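Local coordinates for protein GTP pyrophosphokinase (Streptococcus pneumoniae, PDB 2BE3) that probably transfers pyrophosphate from ATP to GTP to make the alarmone pppGpp, at residues Y15-A18 with V19-K23; Y66-L69 with E70-Q74; F85-D88 with V89-V92; E107-Y110 with I111-R114. One frame throughout, in Å; residues are numbered along the deposited sequence.

Interaction 1: residues Y15-A18 with V19-K23; sequences YIQA and VGELK
Two successive turns of the long helix 6-35 meet here, with Q17 and E21 set one turn apart on its partly exposed flank. The alpha-helical ladder is regular: each carbonyl of residues 15 to 18 receives the N-H four residues on. Its straightest rung is V19 N to Y15 O, and its shortest, L22 N to A18 O, measures 2.8 Å. Beside this ladder runs a side-chain bond, Q17 NE2 to E21 OE2, of 3.1 Å. The two chains lie alongside one another and point the same way, with amide and carboxylate planes turned 68° apart. NE2 meets OE2 nearly along the C-O axis, but OE2 lies 20° out of the amide plane. Q17 gets there with CG opposite its own N (chi1 -166°) and an extended chain that lays the amide beside the E21 carboxylate. The polar ends are also held from outside: NE2 donates to the carbonyl of D131, and E21 OE1 bonds the hydroxyl of Y128. NE2 thus serves two acceptors, while the carboxylate is held at both oxygens. On the buried flank, V19 CG2 rests 3.3 Å from Y15 O. That flank lies on the sheet: Y15 and V19 meet A77 of strand 77-83, A18 touches I139 of strand 137-147 and V130 of strand 122-130, and L22 reaches L79, Y128 and A141.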
ATOM      1  N   TYR A  15      -4.095  11.977  -0.646  1.00 69.44           N
ATOM      2  CA  TYR A  15      -5.252  11.351  -0.003  1.00 69.58           C
ATOM      3  C   TYR A  15      -5.786  10.138  -0.776  1.00 69.85           C
ATOM      4  O   TYR A  15      -6.024   9.102  -0.186  1.00 70.75           O
ATOM      5  CB  TYR A  15      -6.359  12.399   0.220  1.00 69.69           C
ATOM      6  CG  TYR A  15      -5.902  13.539   1.096  1.00 68.94           C
ATOM      7  CD1 TYR A  15      -5.997  13.447   2.485  1.00 69.53           C
ATOM      8  CD2 TYR A  15      -5.341  14.687   0.549  1.00 68.13           C
ATOM      9  CE1 TYR A  15      -5.573  14.464   3.301  1.00 67.35           C
ATOM     10  CE2 TYR A  15      -4.908  15.718   1.362  1.00 68.02           C
ATOM     11  CZ  TYR A  15      -5.028  15.607   2.737  1.00 67.90           C
ATOM     12  OH  TYR A  15      -4.583  16.621   3.559  1.00 69.38           O
ATOM     13  N   ILE A  16      -5.962  10.256  -2.088  1.00 69.43           N
ATOM     14  CA  ILE A  16      -6.288   9.108  -2.922  1.00 69.52           C
ATOM     15  C   ILE A  16      -5.224   7.991  -2.727  1.00 70.46           C
ATOM     16  O   ILE A  16      -5.560   6.828  -2.482  1.00 70.72           O
ATOM     17  CB  ILE A  16      -6.411   9.535  -4.436  1.00 69.91           C
ATOM     18  CG1 ILE A  16      -7.577  10.508  -4.632  1.00 70.00           C
ATOM     19  CG2 ILE A  16      -6.595   8.343  -5.390  1.00 65.78           C
ATOM     20  CD1 ILE A  16      -7.574  11.251  -5.991  1.00 69.85           C
ATOM     21  N   GLN A  17      -3.949   8.356  -2.819  1.00 70.06           N
ATOM     22  CA  GLN A  17      -2.860   7.427  -2.561  1.00 70.15           C
ATOM     23  C   GLN A  17      -2.941   6.768  -1.167  1.00 70.68           C
ATOM     24  O   GLN A  17      -2.862   5.535  -1.075  1.00 71.06           O
ATOM     25  CB  GLN A  17      -1.512   8.127  -2.729  1.00 69.74           C
ATOM     26  CG  GLN A  17      -0.375   7.170  -2.804  1.00 69.13           C
ATOM     27  CD  GLN A  17       0.956   7.853  -2.828  1.00 71.63           C
ATOM     28  OE1 GLN A  17       1.057   9.031  -3.152  1.00 75.12           O
ATOM     29  NE2 GLN A  17       1.993   7.125  -2.450  1.00 70.67           N
ATOM     30  N   ALA A  18      -3.091   7.587  -0.116  1.00 70.29           N
ATOM     31  CA  ALA A  18      -3.236   7.121   1.280  1.00 70.85           C
ATOM     32  C   ALA A  18      -4.417   6.186   1.552  1.00 71.45           C
ATOM     33  O   ALA A  18      -4.246   5.191   2.254  1.00 71.96           O
ATOM     34  CB  ALA A  18      -3.265   8.305   2.268  1.00 70.41           C
ATOM     35  N   VAL A  19      -5.609   6.531   1.042  1.00 71.53           N
ATOM     36  CA  VAL A  19      -6.784   5.637   1.075  1.00 71.70           C
ATOM     37  C   VAL A  19      -6.516   4.267   0.416  1.00 72.17           C
ATOM     38  O   VAL A  19      -6.862   3.214   0.979  1.00 72.45           O
ATOM     39  CB  VAL A  19      -8.055   6.275   0.424  1.00 71.24           C
ATOM     40  CG1 VAL A  19      -9.174   5.234   0.343  1.00 69.23           C
ATOM     41  CG2 VAL A  19      -8.516   7.467   1.264  1.00 69.55           C
ATOM     42  N   GLY A  20      -5.918   4.300  -0.771  1.00 72.14           N
ATOM     43  CA  GLY A  20      -5.520   3.092  -1.498  1.00 71.68           C
ATOM     44  C   GLY A  20      -4.562   2.225  -0.698  1.00 72.09           C
ATOM     45  O   GLY A  20      -4.784   1.028  -0.558  1.00 72.94           O
ATOM     46  N   GLU A  21      -3.508   2.815  -0.147  1.00 71.81           N
ATOM     47  CA  GLU A  21      -2.585   2.058   0.688  1.00 71.49           C
ATOM     48  C   GLU A  21      -3.248   1.543   1.970  1.00 71.93           C
ATOM     49  O   GLU A  21      -3.062   0.382   2.347  1.00 72.10           O
ATOM     50  CB  GLU A  21      -1.360   2.870   1.035  1.00 71.17           C
ATOM     51  CG  GLU A  21      -0.415   3.103  -0.118  1.00 72.02           C
ATOM     52  CD  GLU A  21       0.736   4.040   0.249  1.00 75.57           C
ATOM     53  OE1 GLU A  21       1.071   4.194   1.468  1.00 76.11           O
ATOM     54  OE2 GLU A  21       1.315   4.624  -0.692  1.00 75.52           O
ATOM     55  N   LEU A  22      -4.028   2.393   2.634  1.00 71.77           N
ATOM     56  CA  LEU A  22      -4.611   2.011   3.909  1.00 72.16           C
ATOM     57  C   LEU A  22      -5.660   0.893   3.775  1.00 72.50           C
ATOM     58  O   LEU A  22      -5.688  -0.034   4.587  1.00 72.29           O
ATOM     59  CB  LEU A  22      -5.156   3.238   4.643  1.00 72.54           C
ATOM     60  CG  LEU A  22      -4.067   4.081   5.315  1.00 73.09           C
ATOM     61  CD1 LEU A  22      -4.548   5.467   5.709  1.00 68.70           C
ATOM     62  CD2 LEU A  22      -3.557   3.309   6.509  1.00 75.46           C
ATOM     63  N   LYS A  23      -6.492   0.968   2.734  1.00 73.31           N
ATOM     64  CA  LYS A  23      -7.412  -0.143   2.394  1.00 74.36           C
ATOM     65  C   LYS A  23      -6.689  -1.440   2.252  1.00 73.43           C
ATOM     66  O   LYS A  23      -7.143  -2.427   2.778  1.00 75.93           O
ATOM     67  CB  LYS A  23      -8.244   0.109   1.126  1.00 74.39           C
ATOM     68  CG  LYS A  23      -9.413   1.023   1.381  1.00 76.80           C
ATOM     69  CD  LYS A  23     -10.388   1.088   0.222  1.00 80.53           C
ATOM     70  CE  LYS A  23      -9.722   1.492  -1.045  1.00 83.77           C
ATOM     71  NZ  LYS A  23     -10.755   1.698  -2.096  1.00 88.59           N
TER

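Interaction 2: residues Y66-L69 with E70-Q74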
ATOM      1  N   TYR A  66      -8.288  27.497   3.074  1.00 76.43           N
ATOM      2  CA  TYR A  66      -7.433  26.645   2.247  1.00 77.18           C
ATOM      3  C   TYR A  66      -6.082  26.399   2.882  1.00 77.50           C
ATOM      4  O   TYR A  66      -5.561  25.288   2.806  1.00 79.09           O
ATOM      5  CB  TYR A  66      -7.288  27.186   0.822  1.00 77.46           C
ATOM      6  CG  TYR A  66      -8.528  26.901   0.003  1.00 78.85           C
ATOM      7  CD1 TYR A  66      -9.027  25.601  -0.114  1.00 77.97           C
ATOM      8  CD2 TYR A  66      -9.224  27.927  -0.613  1.00 79.47           C
ATOM      9  CE1 TYR A  66     -10.179  25.329  -0.829  1.00 78.72           C
ATOM     10  CE2 TYR A  66     -10.373  27.678  -1.330  1.00 80.04           C
ATOM     11  CZ  TYR A  66     -10.846  26.378  -1.439  1.00 80.11           C
ATOM     12  OH  TYR A  66     -11.988  26.148  -2.175  1.00 80.35           O
ATOM     13  N   ALA A  67      -5.542  27.418   3.537  1.00 77.14           N
ATOM     14  CA  ALA A  67      -4.259  27.319   4.209  1.00 76.97           C
ATOM     15  C   ALA A  67      -4.245  26.278   5.338  1.00 76.61           C
ATOM     16  O   ALA A  67      -3.262  25.562   5.486  1.00 77.99           O
ATOM     17  CB  ALA A  67      -3.839  28.656   4.711  1.00 76.25           C
ATOM     18  N   THR A  68      -5.340  26.143   6.087  1.00 75.27           N
ATOM     19  CA  THR A  68      -5.361  25.224   7.228  1.00 73.66           C
ATOM     20  C   THR A  68      -6.101  23.917   6.937  1.00 73.07           C
ATOM     21  O   THR A  68      -6.218  23.029   7.790  1.00 72.71           O
ATOM     22  CB  THR A  68      -5.896  25.928   8.509  1.00 73.60           C
ATOM     23  OG1 THR A  68      -7.307  26.103   8.418  1.00 72.77           O
ATOM     24  CG2 THR A  68      -5.249  27.295   8.676  1.00 72.26           C
ATOM     25  N   LEU A  69      -6.583  23.786   5.707  1.00 72.81           N
ATOM     26  CA  LEU A  69      -7.413  22.665   5.326  1.00 71.41           C
ATOM     27  C   LEU A  69      -6.814  21.318   5.727  1.00 72.04           C
ATOM     28  O   LEU A  69      -7.490  20.482   6.343  1.00 71.72           O
ATOM     29  CB  LEU A  69      -7.689  22.732   3.832  1.00 71.60           C
ATOM     30  CG  LEU A  69      -8.498  21.577   3.234  1.00 71.79           C
ATOM     31  CD1 LEU A  69      -9.835  21.377   4.009  1.00 69.48           C
ATOM     32  CD2 LEU A  69      -8.701  21.755   1.724  1.00 70.45           C
ATOM     33  N   GLU A  70      -5.536  21.105   5.418  1.00 72.18           N
ATOM     34  CA  GLU A  70      -4.921  19.803   5.666  1.00 72.42           C
ATOM     35  C   GLU A  70      -4.651  19.542   7.158  1.00 71.43           C
ATOM     36  O   GLU A  70      -4.397  18.400   7.585  1.00 70.62           O
ATOM     37  CB  GLU A  70      -3.629  19.697   4.863  1.00 73.44           C
ATOM     38  CG  GLU A  70      -2.530  20.618   5.337  1.00 77.68           C
ATOM     39  CD  GLU A  70      -1.328  20.581   4.418  1.00 83.93           C
ATOM     40  OE1 GLU A  70      -0.358  19.868   4.736  1.00 88.88           O
ATOM     41  OE2 GLU A  70      -1.364  21.239   3.362  1.00 86.10           O
ATOM     42  N   HIS A  71      -4.720  20.601   7.946  1.00 69.49           N
ATOM     43  CA  HIS A  71      -4.452  20.481   9.351  1.00 69.72           C
ATOM     44  C   HIS A  71      -5.726  20.306  10.146  1.00 70.36           C
ATOM     45  O   HIS A  71      -5.696  19.703  11.229  1.00 71.16           O
ATOM     46  CB  HIS A  71      -3.673  21.731   9.855  1.00 68.78           C
ATOM     47  CG  HIS A  71      -2.480  22.073   9.015  1.00 66.85           C
ATOM     48  ND1 HIS A  71      -1.304  21.350   9.061  1.00 66.67           N
ATOM     49  CD2 HIS A  71      -2.285  23.044   8.090  1.00 66.19           C
ATOM     50  CE1 HIS A  71      -0.423  21.878   8.226  1.00 64.12           C
ATOM     51  NE2 HIS A  71      -0.991  22.910   7.626  1.00 67.80           N
ATOM     52  N   ASP A  72      -6.825  20.862   9.643  1.00 70.82           N
ATOM     53  CA  ASP A  72      -8.045  21.007  10.445  1.00 72.63           C
ATOM     54  C   ASP A  72      -9.114  19.989  10.093  1.00 73.53           C
ATOM     55  O   ASP A  72      -9.885  19.613  10.962  1.00 73.99           O
ATOM     56  CB  ASP A  72      -8.663  22.408  10.313  1.00 72.63           C
ATOM     57  CG  ASP A  72      -7.830  23.517  10.984  1.00 75.37           C
ATOM     58  OD1 ASP A  72      -6.928  23.239  11.819  1.00 75.08           O
ATOM     59  OD2 ASP A  72      -8.111  24.702  10.669  1.00 79.41           O
ATOM     60  N   LEU A  73      -9.173  19.571   8.825  1.00 74.01           N
ATOM     61  CA  LEU A  73     -10.109  18.554   8.379  1.00 75.01           C
ATOM     62  C   LEU A  73      -9.541  17.137   8.517  1.00 75.23           C
ATOM     63  O   LEU A  73      -8.642  16.740   7.781  1.00 76.50           O
ATOM     64  CB  LEU A  73     -10.548  18.853   6.931  1.00 75.02           C
ATOM     65  CG  LEU A  73     -11.843  18.219   6.433  1.00 77.02           C
ATOM     66  CD1 LEU A  73     -12.921  18.310   7.499  1.00 80.56           C
ATOM     67  CD2 LEU A  73     -12.306  18.792   5.105  1.00 76.01           C
ATOM     68  N   GLN A  74     -10.087  16.355   9.436  1.00 75.24           N
ATOM     69  CA  GLN A  74      -9.494  15.065   9.786  1.00 75.85           C
ATOM     70  C   GLN A  74      -9.779  13.877   8.848  1.00 75.11           C
ATOM     71  O   GLN A  74      -9.090  12.862   8.912  1.00 74.14           O
ATOM     72  CB  GLN A  74      -9.867  14.704  11.221  1.00 75.90           C
ATOM     73  CG  GLN A  74      -9.159  15.633  12.253  1.00 78.35           C
ATOM     74  CD  GLN A  74      -9.496  15.281  13.711  1.00 78.88           C
ATOM     75  OE1 GLN A  74     -10.637  14.888  14.035  1.00 84.79           O
ATOM     76  NE2 GLN A  74      -8.501  15.406  14.588  1.00 80.09           N
TER
HETATM   77  O   HOH W   1      -4.220  22.849   3.657  1.00 45.02           O
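L69 and L73 make the tight side of this short turn, at helix 69-72, while T68 and D72 make its solvent side. The leucines lie side by side and point the same way, L69 CD1 meeting L73 CD2 at 3.7 Å. L73 N donates to L69 O at 3.1 Å, a fairly straight bond (164°) that closes the helical turn on which both leucines sit. L69 is packed further by I55 and M59 of helix 52-62 and by F11 of helix 6-35.

The outer side is polar and less regular. T68 O takes two backbone donors: H71 N comes from above the carbonyl plane, and D72 N arrives nearly in line with the C=O bond, both at 2.9 Å. Beyond them T68 OG1 donates to D72 OD2 at 2.8 Å, from 51° above the carboxylate plane. The T68 hydroxyl is turned between its N and carbonyl carbon (chi1 74°), which brings it to D72. Water 1 accepts from E70 N at 2.8 Å and lies 2.9 Å from Y66 O, while E70 OE1 forms a salt bridge with K137.

Three backbone N-H groups and a hydroxyl thus bind this turn, and the hydroxyl bond probably helps stabilise the negative charge of D72.

Interaction 3: residues F85-D88 with V89-V92; sequences FVDD and VKEV
K90 NZ is gripped by three oxygens at the start of helix 89-97, the helix of a beta-alpha-beta crossover from strand 77-83 to strand 102-109. It donates to D87 O at 3.0 Å, in the carbonyl plane and on a lone pair, and to water 3, 2.7 Å from NZ, and water 4. Each water passes a weak bond on to the D87 carboxylate, whose OD2 stands 4.3 Å from NZ, beyond a direct salt bridge; the charges are therefore linked through solvent. K90 can fold back in this way because its CG sits between N and carbonyl carbon (chi1 69°) and the chain bends again at chi4.

On another flank D88 O accepts V92 N nearly in line with its C=O bond, while the bond from E91 N is weak. The D88 carboxylate turns back to F85: F85 N donates to D88 OD2 from 56° above the carboxylate plane, and D88 N returns a bond to F85 O. D88 OD1 and E91 OE1 are only 4.3 Å apart, a repulsion probably offset by R194, whose NH2 salt-bridges D88 OD1 and E91 OE2. Water 5 also bridges them, 3.0 Å from D88 OD1 and 2.6 Å from E91 OE1, though its protons may not serve both at once. Under the helix, V89 and V92 rest on V83 of strand 77-83. V89 N donates to V86 O from well above the carbonyl plane, and V89 CG2 is 3.3 Å from V86 O. Water 2 completes the turn, donating to V86 O and accepting from K90 N at 2.8 Å.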
ATOM      1  N   PHE A  85     -17.962  -7.735  16.676  1.00 69.29           N
ATOM      2  CA  PHE A  85     -18.456  -7.393  18.007  1.00 68.67           C
ATOM      3  C   PHE A  85     -18.008  -6.013  18.460  1.00 68.77           C
ATOM      4  O   PHE A  85     -16.903  -5.571  18.135  1.00 68.26           O
ATOM      5  CB  PHE A  85     -17.938  -8.407  19.021  1.00 69.07           C
ATOM      6  CG  PHE A  85     -18.443  -9.808  18.807  1.00 70.40           C
ATOM      7  CD1 PHE A  85     -19.727 -10.163  19.201  1.00 69.67           C
ATOM      8  CD2 PHE A  85     -17.618 -10.781  18.257  1.00 70.24           C
ATOM      9  CE1 PHE A  85     -20.191 -11.439  19.026  1.00 70.50           C
ATOM     10  CE2 PHE A  85     -18.086 -12.081  18.095  1.00 72.60           C
ATOM     11  CZ  PHE A  85     -19.376 -12.403  18.469  1.00 71.25           C
ATOM     12  N   VAL A  86     -18.850  -5.353  19.248  1.00 68.82           N
ATOM     13  CA  VAL A  86     -18.445  -4.132  19.971  1.00 69.23           C
ATOM     14  C   VAL A  86     -17.073  -4.301  20.664  1.00 70.35           C
ATOM     15  O   VAL A  86     -16.215  -3.427  20.595  1.00 70.11           O
ATOM     16  CB  VAL A  86     -19.509  -3.729  21.056  1.00 68.88           C
ATOM     17  CG1 VAL A  86     -19.017  -2.540  21.935  1.00 68.83           C
ATOM     18  CG2 VAL A  86     -20.812  -3.410  20.430  1.00 66.70           C
ATOM     19  N   ASP A  87     -16.886  -5.426  21.352  1.00 70.86           N
ATOM     20  CA  ASP A  87     -15.658  -5.667  22.089  1.00 70.73           C
ATOM     21  C   ASP A  87     -14.480  -5.981  21.143  1.00 70.76           C
ATOM     22  O   ASP A  87     -13.358  -6.095  21.583  1.00 69.76           O
ATOM     23  CB  ASP A  87     -15.887  -6.816  23.060  1.00 70.91           C
ATOM     24  CG  ASP A  87     -16.697  -6.411  24.302  1.00 74.54           C
ATOM     25  OD1 ASP A  87     -17.155  -5.259  24.470  1.00 77.28           O
ATOM     26  OD2 ASP A  87     -16.876  -7.279  25.166  1.00 81.68           O
ATOM     27  N   ASP A  88     -14.745  -6.147  19.840  1.00 70.79           N
ATOM     28  CA  ASP A  88     -13.648  -6.276  18.873  1.00 70.78           C
ATOM     29  C   ASP A  88     -12.987  -4.914  18.587  1.00 69.97           C
ATOM     30  O   ASP A  88     -11.838  -4.841  18.153  1.00 69.52           O
ATOM     31  CB  ASP A  88     -14.130  -6.869  17.561  1.00 69.84           C
ATOM     32  CG  ASP A  88     -14.475  -8.331  17.665  1.00 72.46           C
ATOM     33  OD1 ASP A  88     -14.042  -9.010  18.639  1.00 73.48           O
ATOM     34  OD2 ASP A  88     -15.203  -8.811  16.751  1.00 73.46           O
ATOM     35  N   VAL A  89     -13.742  -3.847  18.784  1.00 69.13           N
ATOM     36  CA  VAL A  89     -13.221  -2.515  18.497  1.00 68.81           C
ATOM     37  C   VAL A  89     -11.871  -2.300  19.185  1.00 68.81           C
ATOM     38  O   VAL A  89     -10.887  -1.968  18.515  1.00 69.27           O
ATOM     39  CB  VAL A  89     -14.267  -1.401  18.826  1.00 68.67           C
ATOM     40  CG1 VAL A  89     -13.660  -0.038  18.635  1.00 65.12           C
ATOM     41  CG2 VAL A  89     -15.545  -1.640  17.919  1.00 65.71           C
ATOM     42  N   LYS A  90     -11.803  -2.533  20.491  1.00 68.30           N
ATOM     43  CA  LYS A  90     -10.542  -2.328  21.192  1.00 68.70           C
ATOM     44  C   LYS A  90      -9.410  -3.202  20.639  1.00 69.16           C
ATOM     45  O   LYS A  90      -8.243  -2.846  20.717  1.00 69.75           O
ATOM     46  CB  LYS A  90     -10.714  -2.524  22.719  1.00 69.01           C
ATOM     47  CG  LYS A  90     -10.987  -3.979  23.176  1.00 68.79           C
ATOM     48  CD  LYS A  90     -11.306  -3.993  24.642  1.00 68.25           C
ATOM     49  CE  LYS A  90     -11.552  -5.383  25.125  1.00 68.43           C
ATOM     50  NZ  LYS A  90     -12.833  -5.937  24.552  1.00 71.25           N
ATOM     51  N   GLU A  91      -9.754  -4.350  20.078  1.00 69.41           N
ATOM     52  CA  GLU A  91      -8.742  -5.301  19.587  1.00 70.15           C
ATOM     53  C   GLU A  91      -8.069  -4.749  18.324  1.00 69.27           C
ATOM     54  O   GLU A  91      -6.842  -4.843  18.170  1.00 69.05           O
ATOM     55  CB  GLU A  91      -9.367  -6.698  19.362  1.00 69.49           C
ATOM     56  CG  GLU A  91      -9.812  -7.394  20.677  1.00 72.06           C
ATOM     57  CD  GLU A  91     -10.150  -8.905  20.509  1.00 72.71           C
ATOM     58  OE1 GLU A  91      -9.839  -9.474  19.433  1.00 76.20           O
ATOM     59  OE2 GLU A  91     -10.688  -9.514  21.467  1.00 71.61           O
ATOM     60  N   VAL A  92      -8.889  -4.155  17.451  1.00 68.09           N
ATOM     61  CA  VAL A  92      -8.429  -3.427  16.261  1.00 67.59           C
ATOM     62  C   VAL A  92      -7.632  -2.165  16.564  1.00 68.23           C
ATOM     63  O   VAL A  92      -6.578  -1.890  15.936  1.00 68.82           O
ATOM     64  CB  VAL A  92      -9.617  -3.093  15.330  1.00 68.02           C
ATOM     65  CG1 VAL A  92      -9.181  -2.108  14.215  1.00 66.80           C
ATOM     66  CG2 VAL A  92     -10.170  -4.411  14.728  1.00 64.75           C
TER
HETATM   67  O   HOH W   2     -14.067  -2.587  22.209  1.00 35.80           O
HETATM   68  O   HOH W   3     -13.948  -7.742  26.285  1.00 47.60           O
HETATM   69  O   HOH W   4     -14.581  -3.574  25.071  1.00 49.10           O
HETATM   70  O   HOH W   5     -11.613 -10.600  17.957  1.00 53.66           O

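Interaction 4: residues E107-Y110 with I111-R114; sequences ERDY and ITHR
The D109 and T112 side chains cross at a slant in an Asx motif that turns the chain as it leaves strand 102-109. The D109 carboxylate is swung opposite its own N (chi1 -172°) and leans over the backbone that follows. OD1 receives two amides, I111 N and T112 N, each at 3.1 Å, and both reach it from the same face of the carboxylate. They stand 37° and 55° out of its plane. OD2 takes the T112 hydroxyl at 2.6 Å, again from above the plane. The main-chain half of the motif is H113 N to D109 O, at 3.1 Å. Three donors therefore fix the rotation of the carboxylate.

The two rings take different positions around the turn. The H113 imidazole sets its edge to D109 O, with CD2 at 3.5 Å, while the Y110 ring turns its edge to H113 O, at 3.4 Å from CD1. Two CA-H...O contacts accompany the turn: Y110 CA lies 3.3 Å from H113 O, and R114 CA approaches Y110 O.

Beyond the turn, Y110 meets H123 edge-to-face and K115 through a cation-pi contact, close to a bound glycerol. R108 pairs by backbone bonds with H123 of strand 122-130, and I111 touches Y122 of that strand and V89 of helix 89-97.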
ATOM      1  N   GLU A 107      -8.392   9.751  19.467  1.00 75.53           N
ATOM      2  CA  GLU A 107      -9.403   8.706  19.448  1.00 75.37           C
ATOM      3  C   GLU A 107     -10.718   9.249  19.977  1.00 75.45           C
ATOM      4  O   GLU A 107     -10.731  10.030  20.903  1.00 75.27           O
ATOM      5  CB  GLU A 107      -8.939   7.534  20.297  1.00 74.90           C
ATOM      6  CG  GLU A 107      -7.978   6.649  19.590  1.00 76.19           C
ATOM      7  CD  GLU A 107      -7.360   5.645  20.514  1.00 80.51           C
ATOM      8  OE1 GLU A 107      -8.106   4.854  21.139  1.00 83.91           O
ATOM      9  OE2 GLU A 107      -6.122   5.623  20.620  1.00 81.55           O
ATOM     10  N   ARG A 108     -11.832   8.834  19.387  1.00 76.47           N
ATOM     11  CA  ARG A 108     -13.125   9.256  19.879  1.00 76.75           C
ATOM     12  C   ARG A 108     -14.073   8.079  19.991  1.00 76.55           C
ATOM     13  O   ARG A 108     -14.417   7.428  18.990  1.00 76.28           O
ATOM     14  CB  ARG A 108     -13.757  10.243  18.926  1.00 78.05           C
ATOM     15  CG  ARG A 108     -13.066  11.534  18.799  1.00 81.48           C
ATOM     16  CD  ARG A 108     -14.130  12.513  18.421  1.00 92.63           C
ATOM     17  NE  ARG A 108     -13.598  13.757  17.893  1.00 99.97           N
ATOM     18  CZ  ARG A 108     -13.376  13.951  16.597  1.00102.93           C
ATOM     19  NH1 ARG A 108     -13.656  12.967  15.727  1.00101.43           N
ATOM     20  NH2 ARG A 108     -12.878  15.123  16.182  1.00103.11           N
ATOM     21  N   ASP A 109     -14.535   7.865  21.212  1.00 75.69           N
ATOM     22  CA  ASP A 109     -15.300   6.717  21.553  1.00 75.23           C
ATOM     23  C   ASP A 109     -16.786   7.045  21.643  1.00 75.29           C
ATOM     24  O   ASP A 109     -17.286   7.403  22.718  1.00 75.72           O
ATOM     25  CB  ASP A 109     -14.782   6.144  22.884  1.00 74.46           C
ATOM     26  CG  ASP A 109     -15.410   4.810  23.214  1.00 73.84           C
ATOM     27  OD1 ASP A 109     -16.194   4.297  22.390  1.00 73.39           O
ATOM     28  OD2 ASP A 109     -15.141   4.273  24.294  1.00 73.74           O
ATOM     29  N   TYR A 110     -17.489   6.898  20.526  1.00 74.81           N
ATOM     30  CA  TYR A 110     -18.938   7.116  20.500  1.00 75.66           C
ATOM     31  C   TYR A 110     -19.677   5.815  20.660  1.00 75.50           C
ATOM     32  O   TYR A 110     -20.816   5.711  20.267  1.00 75.13           O
ATOM     33  CB  TYR A 110     -19.394   7.789  19.188  1.00 75.66           C
ATOM     34  CG  TYR A 110     -18.803   9.149  19.046  1.00 75.77           C
ATOM     35  CD1 TYR A 110     -19.131  10.162  19.946  1.00 73.71           C
ATOM     36  CD2 TYR A 110     -17.890   9.420  18.038  1.00 74.96           C
ATOM     37  CE1 TYR A 110     -18.563  11.417  19.829  1.00 76.20           C
ATOM     38  CE2 TYR A 110     -17.321  10.664  17.916  1.00 74.72           C
ATOM     39  CZ  TYR A 110     -17.660  11.651  18.804  1.00 76.61           C
ATOM     40  OH  TYR A 110     -17.063  12.878  18.689  1.00 78.13           O
ATOM     41  N   ILE A 111     -18.986   4.809  21.175  1.00 76.27           N
ATOM     42  CA  ILE A 111     -19.634   3.607  21.624  1.00 76.68           C
ATOM     43  C   ILE A 111     -19.890   3.775  23.120  1.00 77.39           C
ATOM     44  O   ILE A 111     -21.038   3.766  23.531  1.00 77.72           O
ATOM     45  CB  ILE A 111     -18.815   2.337  21.321  1.00 77.05           C
ATOM     46  CG1 ILE A 111     -18.594   2.186  19.798  1.00 76.44           C
ATOM     47  CG2 ILE A 111     -19.540   1.107  21.923  1.00 76.64           C
ATOM     48  CD1 ILE A 111     -17.414   1.256  19.416  1.00 75.88           C
ATOM     49  N   THR A 112     -18.842   3.959  23.927  1.00 77.96           N
ATOM     50  CA  THR A 112     -19.024   4.277  25.344  1.00 78.37           C
ATOM     51  C   THR A 112     -19.807   5.577  25.508  1.00 79.63           C
ATOM     52  O   THR A 112     -20.703   5.658  26.341  1.00 79.85           O
ATOM     53  CB  THR A 112     -17.688   4.426  26.073  1.00 78.34           C
ATOM     54  OG1 THR A 112     -16.909   3.251  25.864  1.00 77.85           O
ATOM     55  CG2 THR A 112     -17.903   4.623  27.572  1.00 77.01           C
ATOM     56  N   HIS A 113     -19.452   6.597  24.725  1.00 80.74           N
ATOM     57  CA  HIS A 113     -20.163   7.900  24.742  1.00 81.48           C
ATOM     58  C   HIS A 113     -21.033   8.065  23.496  1.00 81.11           C
ATOM     59  O   HIS A 113     -20.760   8.888  22.594  1.00 80.95           O
ATOM     60  CB  HIS A 113     -19.168   9.041  24.873  1.00 81.44           C
ATOM     61  CG  HIS A 113     -18.197   8.846  25.997  1.00 85.74           C
ATOM     62  ND1 HIS A 113     -18.545   9.024  27.320  1.00 87.33           N
ATOM     63  CD2 HIS A 113     -16.892   8.475  25.998  1.00 87.35           C
ATOM     64  CE1 HIS A 113     -17.499   8.779  28.088  1.00 88.45           C
ATOM     65  NE2 HIS A 113     -16.483   8.447  27.310  1.00 89.54           N
ATOM     66  N   ARG A 114     -22.072   7.238  23.455  1.00 80.72           N
ATOM     67  CA  ARG A 114     -23.034   7.238  22.369  1.00 80.18           C
ATOM     68  C   ARG A 114     -23.650   8.652  22.230  1.00 79.34           C
ATOM     69  O   ARG A 114     -24.025   9.275  23.233  1.00 78.35           O
ATOM     70  CB  ARG A 114     -24.096   6.162  22.648  1.00 80.27           C
ATOM     71  CG  ARG A 114     -25.337   6.252  21.792  1.00 83.18           C
ATOM     72  CD  ARG A 114     -26.150   4.958  21.822  1.00 88.28           C
ATOM     73  NE  ARG A 114     -26.940   4.799  23.043  1.00 92.24           N
ATOM     74  CZ  ARG A 114     -26.518   4.171  24.145  1.00 95.59           C
ATOM     75  NH1 ARG A 114     -27.321   4.078  25.192  1.00 95.66           N
ATOM     76  NH2 ARG A 114     -25.298   3.632  24.218  1.00 96.43           N
TER

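All four contacts are local, but they differ in depth. Interactions 1 to 3 each have a buried apolar flank; interaction 4 is a surface turn. Regular helix carries interaction 1, whereas interactions 2 and 3 lie at short or starting helical turns, where water joins the bonding, and in interaction 4 a carboxylate accepts the amides of the turn. Interactions 3 and 4 follow the C-terminal ends of parallel strands, 12 Å apart between centres, and touch: V86 CG1 to I111 CG2 3.7 Å, V89 CG2 to I111 CD1 3.8 Å. Y15 OH of interaction 1 packs on E70 CB of interaction 2, and Q74 reaches R108 of interaction 4 through a weak bond.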